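Integrase (Enterobacteria phage lambda, PDB 1AE9) catalyses, as a homotetramer and through the catalytic domain that forms this chain, the site-specific recombination integrating phage DNA into the host genome and, with excisionase, excising it. Local coordinates at residues A30-Q35 / L70-L75; S2-D7 / R135-R140; L23-E28 / K80-K85. All blocks are in the same frame, centred on the assembly; numbering follows the deposited sequence.

Contact 1: residues A30-Q35 / L70-L75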
# COMPACT_ATOMS: atom_id res chain seq x y z
N ALA A 30 -13.17 -4.14 -15.01
CA ALA A 30 -12.35 -2.99 -15.37
C ALA A 30 -12.58 -2.58 -16.83
O ALA A 30 -12.65 -1.38 -17.13
CB ALA A 30 -10.88 -3.31 -15.16
N VAL A 31 -12.68 -3.56 -17.72
CA VAL A 31 -12.89 -3.28 -19.14
C VAL A 31 -14.32 -2.85 -19.47
O VAL A 31 -14.52 -1.92 -20.22
CB VAL A 31 -12.46 -4.49 -20.04
CG1 VAL A 31 -12.77 -4.20 -21.52
CG2 VAL A 31 -10.97 -4.77 -19.88
N VAL A 32 -15.32 -3.50 -18.87
CA VAL A 32 -16.70 -3.14 -19.17
C VAL A 32 -17.20 -1.85 -18.49
O VAL A 32 -18.14 -1.22 -18.98
CB VAL A 32 -17.66 -4.35 -18.93
CG1 VAL A 32 -17.97 -4.53 -17.46
CG2 VAL A 32 -18.93 -4.18 -19.74
N THR A 33 -16.60 -1.46 -17.37
CA THR A 33 -17.02 -0.22 -16.70
C THR A 33 -16.06 0.93 -16.96
O THR A 33 -16.41 2.10 -16.76
CB THR A 33 -17.17 -0.37 -15.15
OG1 THR A 33 -15.88 -0.51 -14.54
CG2 THR A 33 -18.05 -1.56 -14.78
N GLY A 34 -14.83 0.61 -17.35
CA GLY A 34 -13.82 1.63 -17.61
C GLY A 34 -13.36 2.42 -16.39
O GLY A 34 -12.68 3.44 -16.53
N GLN A 35 -13.70 1.95 -15.18
CA GLN A 35 -13.33 2.66 -13.96
C GLN A 35 -11.93 2.36 -13.43
O GLN A 35 -11.40 1.26 -13.63
CB GLN A 35 -14.38 2.41 -12.87
CG GLN A 35 -15.80 2.88 -13.26
CD GLN A 35 -15.81 4.30 -13.82
OE1 GLN A 35 -15.44 5.26 -13.15
NE2 GLN A 35 -16.22 4.42 -15.08
N LEU A 70 -24.56 -2.71 -20.22
CA LEU A 70 -23.38 -2.57 -21.07
C LEU A 70 -22.72 -3.90 -21.42
O LEU A 70 -22.79 -4.87 -20.65
CB LEU A 70 -22.35 -1.64 -20.43
CG LEU A 70 -22.58 -0.13 -20.57
CD1 LEU A 70 -21.46 0.62 -19.86
CD2 LEU A 70 -22.63 0.26 -22.05
N HIS A 71 -22.10 -3.94 -22.60
CA HIS A 71 -21.40 -5.12 -23.10
C HIS A 71 -20.15 -4.63 -23.81
O HIS A 71 -20.15 -3.53 -24.38
CB HIS A 71 -22.23 -5.85 -24.19
CG HIS A 71 -23.33 -6.73 -23.68
ND1 HIS A 71 -24.57 -6.25 -23.33
CD2 HIS A 71 -23.39 -8.08 -23.54
CE1 HIS A 71 -25.36 -7.27 -23.00
NE2 HIS A 71 -24.66 -8.38 -23.12
N ILE A 72 -19.10 -5.42 -23.77
CA ILE A 72 -17.86 -5.12 -24.50
C ILE A 72 -17.86 -6.24 -25.54
O ILE A 72 -17.46 -7.38 -25.26
CB ILE A 72 -16.60 -5.19 -23.62
CG1 ILE A 72 -16.41 -3.85 -22.90
CG2 ILE A 72 -15.35 -5.48 -24.48
CD1 ILE A 72 -15.89 -2.73 -23.79
N ASP A 73 -18.37 -5.92 -26.72
CA ASP A 73 -18.48 -6.88 -27.81
C ASP A 73 -17.19 -7.56 -28.23
O ASP A 73 -17.15 -8.79 -28.34
CB ASP A 73 -19.15 -6.22 -29.00
CG ASP A 73 -20.56 -5.76 -28.69
OD1 ASP A 73 -21.23 -6.38 -27.84
OD2 ASP A 73 -20.99 -4.76 -29.30
N ALA A 74 -16.12 -6.79 -28.39
CA ALA A 74 -14.83 -7.34 -28.82
C ALA A 74 -14.29 -8.51 -28.00
O ALA A 74 -13.56 -9.36 -28.52
CB ALA A 74 -13.79 -6.22 -28.90
N LEU A 75 -14.65 -8.56 -26.72
CA LEU A 75 -14.17 -9.61 -25.83
C LEU A 75 -15.28 -10.48 -25.27
O LEU A 75 -15.01 -11.42 -24.52
CB LEU A 75 -13.35 -9.00 -24.69
CG LEU A 75 -12.05 -8.33 -25.12
CD1 LEU A 75 -11.47 -7.53 -23.96
CD2 LEU A 75 -11.06 -9.39 -25.58
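Val31 and Ile72 meet at about a right angle, the CG1 methyl of Val31 lying 3.9 Å from CG1 of Ile72, with CD1 and CG2 of the isoleucine only slightly farther from the same methyl. The valine reaches across because its CG1 is anti to the backbone N (chi1 177°). From there CG1 also comes within 4.3 Å of Leu75 CD1, at the far end of the 70-75 segment. Val32 meets Ile72 differently: the two side chains run past each other in opposite directions, CG2 of the valine beside CG1 of the isoleucine. The same CG2 lies 4.3 Å from Leu70 CB, so that one methyl bridges the two residues flanking His71, whose own CB is directed away from the helix.

Ile72 lies against the last turn of helix 21-33, and its CG1 touches backbone as well as side chain, 3.8 Å from both Val31 O and Val32 CA. Leu70 does likewise, its CD1 resting 3.9 Å from Val32 O. Those two carbonyls take their hydrogen bonds from helix 133-145, Val31 O from Ser138 and Val32 O from Tyr142. Directly after Val32 and Thr33 the helix stops at Gly34, which has positive phi, and just beyond it Gln35 NE2 donates to Thr33 O at 2.9 Å with the oxygen close to its amide plane. Gly34 O in turn accepts from Arg135, predicted to be an active-site residue.

No hydrogen bond joins the two segments. What holds them together is van der Waals packing of Val31, Val32, Leu70, Ile72 and Leu75, partly against backbone, while the carbonyls at the helix end, with the hydrocarbon packed beside them, find their polar partners in helix 133-145.

Contact 2: residues S2-D7 / R135-R140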
# COMPACT_ATOMS: atom_id res chain seq x y z
N SER A 2 3.77 0.57 -22.25
CA SER A 2 3.05 -0.16 -23.28
C SER A 2 1.54 -0.21 -23.04
O SER A 2 1.08 -0.14 -21.90
CB SER A 2 3.62 -1.59 -23.36
OG SER A 2 3.05 -2.35 -24.42
N ARG A 3 0.78 -0.29 -24.13
CA ARG A 3 -0.67 -0.39 -24.06
C ARG A 3 -0.99 -1.90 -24.03
O ARG A 3 -0.09 -2.74 -24.16
CB ARG A 3 -1.31 0.25 -25.30
CG ARG A 3 -0.73 -0.25 -26.63
CD ARG A 3 -1.51 0.26 -27.85
NE ARG A 3 -2.52 -0.70 -28.31
CZ ARG A 3 -3.43 -0.44 -29.25
NH1 ARG A 3 -3.49 0.74 -29.84
NH2 ARG A 3 -4.31 -1.38 -29.59
N LEU A 4 -2.26 -2.23 -23.83
CA LEU A 4 -2.67 -3.63 -23.80
C LEU A 4 -3.77 -3.79 -24.85
O LEU A 4 -4.76 -3.07 -24.82
CB LEU A 4 -3.23 -4.00 -22.42
CG LEU A 4 -3.55 -5.47 -22.19
CD1 LEU A 4 -2.25 -6.27 -22.06
CD2 LEU A 4 -4.40 -5.62 -20.94
N THR A 5 -3.58 -4.71 -25.79
CA THR A 5 -4.58 -4.94 -26.83
C THR A 5 -5.60 -5.97 -26.36
O THR A 5 -5.41 -6.63 -25.33
CB THR A 5 -3.93 -5.45 -28.16
OG1 THR A 5 -3.40 -6.77 -27.97
CG2 THR A 5 -2.82 -4.52 -28.59
N ALA A 6 -6.69 -6.11 -27.11
CA ALA A 6 -7.73 -7.07 -26.77
C ALA A 6 -7.19 -8.51 -26.79
O ALA A 6 -7.52 -9.30 -25.90
CB ALA A 6 -8.91 -6.94 -27.73
N ASP A 7 -6.37 -8.84 -27.79
CA ASP A 7 -5.81 -10.19 -27.88
C ASP A 7 -4.86 -10.47 -26.70
O ASP A 7 -4.84 -11.57 -26.15
CB ASP A 7 -5.10 -10.40 -29.24
CG ASP A 7 -4.89 -11.89 -29.58
OD1 ASP A 7 -5.88 -12.63 -29.76
OD2 ASP A 7 -3.72 -12.33 -29.68
N ARG A 135 -8.10 0.33 -18.34
CA ARG A 135 -8.97 1.50 -18.46
C ARG A 135 -8.82 2.13 -19.85
O ARG A 135 -9.81 2.53 -20.47
CB ARG A 135 -8.62 2.51 -17.35
CG ARG A 135 -9.45 3.78 -17.33
CD ARG A 135 -9.26 4.52 -15.99
NE ARG A 135 -9.43 5.97 -16.11
CZ ARG A 135 -10.58 6.63 -15.99
NH1 ARG A 135 -11.72 5.99 -15.74
NH2 ARG A 135 -10.58 7.96 -16.10
N SER A 136 -7.59 2.18 -20.36
CA SER A 136 -7.32 2.71 -21.69
C SER A 136 -7.90 1.74 -22.72
O SER A 136 -8.45 2.17 -23.73
CB SER A 136 -5.81 2.85 -21.94
OG SER A 136 -5.21 3.70 -20.99
N LEU A 137 -7.77 0.44 -22.45
CA LEU A 137 -8.31 -0.57 -23.36
C LEU A 137 -9.82 -0.38 -23.45
O LEU A 137 -10.38 -0.35 -24.54
CB LEU A 137 -7.95 -1.99 -22.89
CG LEU A 137 -8.52 -3.16 -23.72
CD1 LEU A 137 -8.12 -3.06 -25.18
CD2 LEU A 137 -8.05 -4.47 -23.13
N SER A 138 -10.47 -0.21 -22.30
CA SER A 138 -11.91 0.02 -22.22
C SER A 138 -12.30 1.20 -23.13
O SER A 138 -13.24 1.11 -23.91
CB SER A 138 -12.31 0.34 -20.77
OG SER A 138 -13.69 0.62 -20.65
N ALA A 139 -11.56 2.30 -23.02
CA ALA A 139 -11.82 3.49 -23.82
C ALA A 139 -11.71 3.22 -25.33
O ALA A 139 -12.62 3.57 -26.07
CB ALA A 139 -10.87 4.62 -23.42
N ARG A 140 -10.62 2.60 -25.78
CA ARG A 140 -10.41 2.30 -27.20
C ARG A 140 -11.48 1.35 -27.75
O ARG A 140 -11.97 1.54 -28.87
CB ARG A 140 -9.02 1.73 -27.46
CG ARG A 140 -7.88 2.69 -27.14
CD ARG A 140 -6.52 2.17 -27.61
NE ARG A 140 -6.20 0.84 -27.09
CZ ARG A 140 -5.51 0.60 -25.98
NH1 ARG A 140 -5.05 1.60 -25.24
NH2 ARG A 140 -5.28 -0.65 -25.61
O HOH W 1 -3.85 -0.11 -22.85
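Arg3 and Arg140 lay their guanidinium groups flat on one another, centres 4.0 Å apart and planes 25° from parallel. Arg140 NE sits over the centre of the Arg3 group, 3.7 Å from Arg3 CZ, whereas Arg3 NE lies toward the rim of the Arg140 group. Both chains bend at chi3 (-96° in Arg3, -55° in Arg140), turning the flat groups to face each other. Ser136 O and Leu137 CA cover the opposite face of Arg140, so its guanidinium is sandwiched between its own helix and Arg3. Stacking of two like charges probably costs some electrostatic energy, which the nearby carbonyl oxygens would ease.

Polar atoms gather at the edge of Arg140. Leu4 O lies in the guanidinium plane 2.6 Å from Arg140 NH2, but the angle is poor for a hydrogen bond. A water, also in that plane, accepts from both Leu4 N at 2.8 Å and Arg140 NH2 at 3.2 Å, linking the N-terminal backbone at Leu4 to helix 133-145. In this tyrosine-recombinase catalytic domain that helix also carries Arg135, a predicted active-site residue that bonds to Leu155 O on another side of the helix, and the segment 2-7 leads into helix 6-15, with Thr5 as its N-cap.

Van der Waals packing is centred on Leu137. Its CD1 rests on backbone, 3.4 Å from Leu4 O and beside Ala6 N, while its CD2 meets the side chain of Leu4 at CD2, 4.4 Å away. Tyr9 of helix 6-15 adds to the surface around Leu137, and Pro129 and Ile12 touch Leu4.

Contact 3: residues L23-E28 / K80-K85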
# COMPACT_ATOMS: atom_id res chain seq x y z
N LEU A 23 -9.52 -12.39 -9.77
CA LEU A 23 -8.71 -11.71 -10.77
C LEU A 23 -9.42 -11.55 -12.12
O LEU A 23 -9.53 -10.44 -12.63
CB LEU A 23 -7.33 -12.38 -10.96
CG LEU A 23 -6.39 -11.64 -11.93
CD1 LEU A 23 -6.22 -10.17 -11.52
CD2 LEU A 23 -5.04 -12.33 -11.98
N ARG A 24 -9.90 -12.66 -12.69
CA ARG A 24 -10.60 -12.61 -13.97
C ARG A 24 -11.82 -11.70 -13.90
O ARG A 24 -12.10 -10.95 -14.85
CB ARG A 24 -11.01 -14.01 -14.42
CG ARG A 24 -9.86 -14.83 -14.98
CD ARG A 24 -10.32 -16.20 -15.45
NE ARG A 24 -9.28 -16.89 -16.21
CZ ARG A 24 -9.18 -18.22 -16.33
NH1 ARG A 24 -10.06 -19.02 -15.74
NH2 ARG A 24 -8.21 -18.75 -17.06
N LEU A 25 -12.54 -11.75 -12.78
CA LEU A 25 -13.73 -10.93 -12.61
C LEU A 25 -13.38 -9.44 -12.50
O LEU A 25 -14.08 -8.60 -13.07
CB LEU A 25 -14.52 -11.41 -11.39
CG LEU A 25 -15.07 -12.83 -11.57
CD1 LEU A 25 -15.60 -13.38 -10.24
CD2 LEU A 25 -16.17 -12.84 -12.63
N ALA A 26 -12.29 -9.13 -11.81
CA ALA A 26 -11.86 -7.74 -11.69
C ALA A 26 -11.43 -7.23 -13.07
O ALA A 26 -11.70 -6.08 -13.42
CB ALA A 26 -10.72 -7.62 -10.70
N MET A 27 -10.78 -8.10 -13.86
CA MET A 27 -10.34 -7.74 -15.22
C MET A 27 -11.55 -7.40 -16.09
O MET A 27 -11.57 -6.37 -16.78
CB MET A 27 -9.54 -8.88 -15.86
CG MET A 27 -8.10 -8.99 -15.36
SD MET A 27 -7.22 -10.45 -15.96
CE MET A 27 -7.11 -10.04 -17.74
N GLU A 28 -12.57 -8.25 -16.05
CA GLU A 28 -13.77 -8.03 -16.83
C GLU A 28 -14.47 -6.74 -16.41
O GLU A 28 -14.86 -5.93 -17.26
CB GLU A 28 -14.73 -9.20 -16.68
CG GLU A 28 -14.26 -10.46 -17.35
CD GLU A 28 -15.21 -11.63 -17.17
OE1 GLU A 28 -16.15 -11.52 -16.36
OE2 GLU A 28 -15.00 -12.67 -17.82
N LYS A 80 -23.71 -7.50 -16.88
CA LYS A 80 -24.67 -8.22 -16.04
C LYS A 80 -24.15 -9.60 -15.67
O LYS A 80 -24.22 -10.00 -14.51
CB LYS A 80 -26.03 -8.33 -16.74
N GLU A 81 -23.61 -10.31 -16.66
CA GLU A 81 -23.06 -11.66 -16.45
C GLU A 81 -21.90 -11.63 -15.46
O GLU A 81 -21.79 -12.50 -14.60
CB GLU A 81 -22.54 -12.23 -17.77
CG GLU A 81 -23.57 -12.27 -18.88
CD GLU A 81 -24.36 -13.55 -18.89
OE1 GLU A 81 -23.85 -14.55 -19.46
OE2 GLU A 81 -25.49 -13.56 -18.34
N THR A 82 -21.01 -10.65 -15.63
CA THR A 82 -19.86 -10.48 -14.76
C THR A 82 -20.32 -10.19 -13.33
O THR A 82 -19.84 -10.81 -12.38
CB THR A 82 -18.94 -9.34 -15.26
OG1 THR A 82 -18.40 -9.70 -16.53
CG2 THR A 82 -17.80 -9.09 -14.28
N LEU A 83 -21.29 -9.28 -13.18
CA LEU A 83 -21.82 -8.95 -11.86
C LEU A 83 -22.46 -10.18 -11.22
O LEU A 83 -22.30 -10.41 -10.01
CB LEU A 83 -22.83 -7.81 -11.94
CG LEU A 83 -22.25 -6.42 -12.25
CD1 LEU A 83 -23.39 -5.44 -12.50
CD2 LEU A 83 -21.37 -5.95 -11.10
N ASP A 84 -23.16 -10.97 -12.03
CA ASP A 84 -23.79 -12.19 -11.51
C ASP A 84 -22.71 -13.12 -10.97
O ASP A 84 -22.85 -13.69 -9.88
CB ASP A 84 -24.59 -12.91 -12.60
CG ASP A 84 -25.92 -12.25 -12.89
OD1 ASP A 84 -26.25 -11.24 -12.24
OD2 ASP A 84 -26.64 -12.75 -13.78
N LYS A 85 -21.62 -13.26 -11.73
CA LYS A 85 -20.51 -14.10 -11.32
C LYS A 85 -19.85 -13.57 -10.04
O LYS A 85 -19.51 -14.34 -9.15
CB LYS A 85 -19.48 -14.22 -12.46
CG LYS A 85 -19.94 -15.12 -13.61
CD LYS A 85 -19.55 -14.58 -15.00
CE LYS A 85 -18.04 -14.49 -15.21
NZ LYS A 85 -17.71 -14.03 -16.60
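With CG anti to the carbonyl carbon (chi1 -70°) and an extended chain beyond it, Glu28 sends its carboxylate straight across to helix 79-90. Lys85 comes to meet it by bending at chi2 and again at chi3 (63°), which brings its ammonium into the space between the helices, beside the carboxylate. The two chains cross at about a right angle and form a salt bridge: Lys85 NZ lies 3.0 Å from Glu28 OE1, on the syn lone pair of that oxygen, with a weaker bond of 3.3 Å from NZ to Glu28 OE2. Glu28 OE1 is also 2.9 Å from Thr82 OG1, whose proton may go either to it or to Ser78 O. Tyr13 OH bonds to Glu28 OE2, so both oxygens of this buried carboxylate are engaged and its negative charge is probably stabilised.

Beside the salt bridge Leu25 supplies the apolar part. Its CD2 lies 3.6 Å from Lys85 CB and equally close to Lys85 CE, nestling in the bend of the lysine chain, and also approaches Thr82 CG2 at 4.4 Å.

The segments 23-28 and 80-85 run roughly antiparallel, their N-to-C directions 149° apart and their axes 10.0 Å apart. Leu25 continues the packing onto Cys86 and Leu90 along helix 79-90, which follows directly on strand 77-78, while Met27 turns to helices 6-15 and 106-120, placing helix 21-33 between these neighbours.

How the contacts relate
Helix 21-33 is shared by contacts 1 and 3: its earlier turns pack on helix 79-90 in contact 3 and its C-terminal end on the hairpin strand 71-72 in contact 1, with centres about 10 Å apart. Along the chain contact 3 encloses contact 1, and contact 2, joining the N-terminal segment 2-7 to helix 133-145, encloses both. Its centre is about 11 Å from that of contact 1, which it touches where helix 133-145 meets the end of helix 21-33; contact 3 lies about 17 Å from contact 2 without touching it. The C-terminal end of helix 21-33 and Gly34 just past it thus tie contacts 1 and 3 to the helix carrying Arg135, predicted to be in the active site.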